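Local coordinates for protein uracil-DNA glycosylase (Nitratifractor salsuginis, PDB 5X3G) that belongs to the uracil-DNA glycosylase superfamily, single-domain alpha/beta proteins in which helices pack around a small parallel beta-sheet, at residues Y90-G95 with I205-H210. Sequence-based numbering, arbitrary orientation.
Sequences YAFIDG and ILFGAH
Side-chain torsions bring Phe92 and Phe207 together: CG of Phe92 stands roughly anti to its backbone N (chi1 -155°), while CG of Phe207 lies on the minus side of its own N (chi1 -80°), about 20° beyond the usual -60°. The outcome is an edge-to-face aromatic pair in the alpha/beta fold of a uracil-DNA glycosylase, joining the loop after strand 73-77 to the C-terminal end of the inner parallel strand 203-207. The edge of Phe207 is directed at the face of Phe92; with planes inclined at 54° the pair is tilted rather than a perpendicular T, and the centroids lie 5.8 Å apart. Phenylalanine suits both places, since two phenyl groups, each pointing toward the other segment, together bridge the 10.4 Å between the CA atoms of Phe92 and Phe207. Ile205 lays CG2 over one face of Phe207, offset toward the rim, and Pro231 touches both aromatic residues. Phe119 adds a second edge-to-face partner to Phe92. Beyond the strand, a type II' turn runs from Phe207 to His210, with Gly208 accommodating the positive phi of its second position. His210 N closes this turn on Phe207 O, which also receives a weak, bent bond from His210 ND1. The rings' nearest atoms are Phe92 CZ and Phe207 CE2, 4.5 Å apart.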
ATOM      1  N   TYR A  90       3.203  -4.174   2.241  1.00 25.16           N
ATOM      2  CA  TYR A  90       2.746  -2.901   1.704  1.00 19.77           C
ATOM      3  C   TYR A  90       1.608  -3.140   0.728  1.00 19.66           C
ATOM      4  O   TYR A  90       1.650  -4.084  -0.067  1.00 24.35           O
ATOM      5  CB  TYR A  90       3.864  -2.151   0.968  1.00 23.90           C
ATOM      6  CG  TYR A  90       5.048  -1.768   1.817  1.00 22.35           C
ATOM      7  CD1 TYR A  90       5.024  -0.622   2.597  1.00 18.14           C
ATOM      8  CD2 TYR A  90       6.203  -2.538   1.817  1.00 22.86           C
ATOM      9  CE1 TYR A  90       6.112  -0.259   3.368  1.00 24.32           C
ATOM     10  CE2 TYR A  90       7.299  -2.185   2.584  1.00 27.73           C
ATOM     11  CZ  TYR A  90       7.246  -1.043   3.358  1.00 34.81           C
ATOM     12  OH  TYR A  90       8.335  -0.685   4.120  1.00 25.38           O
ATOM     13  N   ALA A  91       0.600  -2.278   0.785  1.00 20.81           N
ATOM     14  CA  ALA A  91      -0.363  -2.221  -0.301  1.00 24.10           C
ATOM     15  C   ALA A  91       0.338  -1.797  -1.585  1.00 20.51           C
ATOM     16  O   ALA A  91       1.303  -1.025  -1.566  1.00 27.20           O
ATOM     17  CB  ALA A  91      -1.494  -1.247   0.035  1.00 16.67           C
ATOM     18  N   PHE A  92      -0.125  -2.358  -2.703  1.00 22.95           N
ATOM     19  CA  PHE A  92       0.252  -1.926  -4.045  1.00 22.68           C
ATOM     20  C   PHE A  92       1.675  -2.316  -4.439  1.00 33.78           C
ATOM     21  O   PHE A  92       1.931  -2.583  -5.617  1.00 40.63           O
ATOM     22  CB  PHE A  92       0.070  -0.412  -4.190  1.00 27.68           C
ATOM     23  CG  PHE A  92      -0.145   0.036  -5.604  1.00 25.54           C
ATOM     24  CD1 PHE A  92      -0.979  -0.684  -6.443  1.00 30.05           C
ATOM     25  CD2 PHE A  92       0.475   1.171  -6.094  1.00 33.27           C
ATOM     26  CE1 PHE A  92      -1.187  -0.286  -7.744  1.00 35.80           C
ATOM     27  CE2 PHE A  92       0.272   1.576  -7.399  1.00 24.11           C
ATOM     28  CZ  PHE A  92      -0.562   0.846  -8.225  1.00 27.75           C
ATOM     29  N   ILE A  93       2.604  -2.356  -3.488  1.00 26.87           N
ATOM     30  CA  ILE A  93       4.002  -2.642  -3.801  1.00 26.02           C
ATOM     31  C   ILE A  93       4.186  -4.147  -3.946  1.00 29.40           C
ATOM     32  O   ILE A  93       4.036  -4.900  -2.978  1.00 35.68           O
ATOM     33  CB  ILE A  93       4.942  -2.080  -2.728  1.00 26.32           C
ATOM     34  CG1 ILE A  93       4.692  -0.589  -2.526  1.00 26.82           C
ATOM     35  CG2 ILE A  93       6.387  -2.301  -3.131  1.00 22.18           C
ATOM     36  CD1 ILE A  93       4.922   0.249  -3.767  1.00 28.57           C
ATOM     37  N   ASP A  94       4.542  -4.584  -5.150  1.00 27.66           N
ATOM     38  CA  ASP A  94       4.744  -6.000  -5.434  1.00 28.48           C
ATOM     39  C   ASP A  94       6.213  -6.351  -5.226  1.00 30.37           C
ATOM     40  O   ASP A  94       7.086  -5.855  -5.947  1.00 28.37           O
ATOM     41  CB  ASP A  94       4.300  -6.333  -6.858  1.00 27.86           C
ATOM     42  CG  ASP A  94       4.226  -7.829  -7.114  1.00 32.65           C
ATOM     43  OD1 ASP A  94       5.149  -8.560  -6.702  1.00 29.98           O
ATOM     44  OD2 ASP A  94       3.237  -8.282  -7.729  1.00 30.11           O
ATOM     45  N   GLY A  95       6.478  -7.228  -4.258  1.00 28.66           N
ATOM     46  CA  GLY A  95       7.832  -7.622  -3.913  1.00 31.90           C
ATOM     47  C   GLY A  95       8.567  -8.402  -4.986  1.00 30.19           C
ATOM     48  O   GLY A  95       9.778  -8.601  -4.850  1.00 35.23           O
ATOM     49  N   ILE A 205      -7.166   7.379  -0.250  1.00 24.93           N
ATOM     50  CA  ILE A 205      -7.079   7.164  -1.690  1.00 25.57           C
ATOM     51  C   ILE A 205      -7.716   5.815  -1.991  1.00 28.85           C
ATOM     52  O   ILE A 205      -7.216   4.770  -1.557  1.00 20.49           O
ATOM     53  CB  ILE A 205      -5.628   7.220  -2.186  1.00 20.94           C
ATOM     54  CG1 ILE A 205      -5.016   8.586  -1.877  1.00 18.90           C
ATOM     55  CG2 ILE A 205      -5.563   6.908  -3.678  1.00 17.69           C
ATOM     56  CD1 ILE A 205      -3.520   8.622  -2.060  1.00 20.74           C
ATOM     57  N   LEU A 206      -8.817   5.836  -2.735  1.00 21.88           N
ATOM     58  CA  LEU A 206      -9.677   4.667  -2.895  1.00 22.48           C
ATOM     59  C   LEU A 206      -9.689   4.251  -4.362  1.00 29.30           C
ATOM     60  O   LEU A 206     -10.377   4.863  -5.184  1.00 28.66           O
ATOM     61  CB  LEU A 206     -11.078   4.973  -2.379  1.00 31.29           C
ATOM     62  CG  LEU A 206     -11.105   5.512  -0.946  1.00 29.31           C
ATOM     63  CD1 LEU A 206     -12.459   6.125  -0.617  1.00 37.56           C
ATOM     64  CD2 LEU A 206     -10.746   4.414   0.053  1.00 32.49           C
ATOM     65  N   PHE A 207      -8.932   3.205  -4.684  1.00 26.92           N
ATOM     66  CA  PHE A 207      -8.864   2.676  -6.042  1.00 22.29           C
ATOM     67  C   PHE A 207     -10.071   1.782  -6.301  1.00 32.20           C
ATOM     68  O   PHE A 207     -10.214   0.726  -5.675  1.00 24.46           O
ATOM     69  CB  PHE A 207      -7.570   1.894  -6.251  1.00 23.65           C
ATOM     70  CG  PHE A 207      -6.371   2.754  -6.515  1.00 27.47           C
ATOM     71  CD1 PHE A 207      -6.506   3.991  -7.123  1.00 25.72           C
ATOM     72  CD2 PHE A 207      -5.104   2.321  -6.162  1.00 26.38           C
ATOM     73  CE1 PHE A 207      -5.399   4.780  -7.369  1.00 32.76           C
ATOM     74  CE2 PHE A 207      -3.993   3.104  -6.407  1.00 24.57           C
ATOM     75  CZ  PHE A 207      -4.140   4.336  -7.011  1.00 27.56           C
ATOM     76  N   GLY A 208     -10.935   2.202  -7.224  1.00 31.31           N
ATOM     77  CA  GLY A 208     -12.004   1.334  -7.697  1.00 30.67           C
ATOM     78  C   GLY A 208     -12.926   0.859  -6.589  1.00 25.24           C
ATOM     79  O   GLY A 208     -13.444   1.650  -5.791  1.00 34.62           O
ATOM     80  N   ALA A 209     -13.120  -0.464  -6.531  1.00 26.77           N
ATOM     81  CA  ALA A 209     -14.074  -1.058  -5.597  1.00 26.32           C
ATOM     82  C   ALA A 209     -13.785  -0.674  -4.153  1.00 39.66           C
ATOM     83  O   ALA A 209     -14.708  -0.634  -3.326  1.00 36.52           O
ATOM     84  CB  ALA A 209     -14.072  -2.581  -5.748  1.00 39.52           C
ATOM     85  N   HIS A 210     -12.518  -0.379  -3.833  1.00 34.34           N
ATOM     86  CA  HIS A 210     -12.149   0.029  -2.481  1.00 31.47           C
ATOM     87  C   HIS A 210     -13.009   1.179  -1.977  1.00 41.17           C
ATOM     88  O   HIS A 210     -13.244   1.295  -0.768  1.00 43.44           O
ATOM     89  CB  HIS A 210     -10.672   0.430  -2.436  1.00 33.16           C
ATOM     90  CG  HIS A 210      -9.726  -0.730  -2.501  1.00 43.15           C
ATOM     91  ND1 HIS A 210      -8.771  -0.857  -3.486  1.00 35.64           N
ATOM     92  CD2 HIS A 210      -9.588  -1.814  -1.701  1.00 36.49           C
ATOM     93  CE1 HIS A 210      -8.086  -1.969  -3.293  1.00 35.92           C
ATOM     94  NE2 HIS A 210      -8.562  -2.569  -2.216  1.00 33.90           N
TER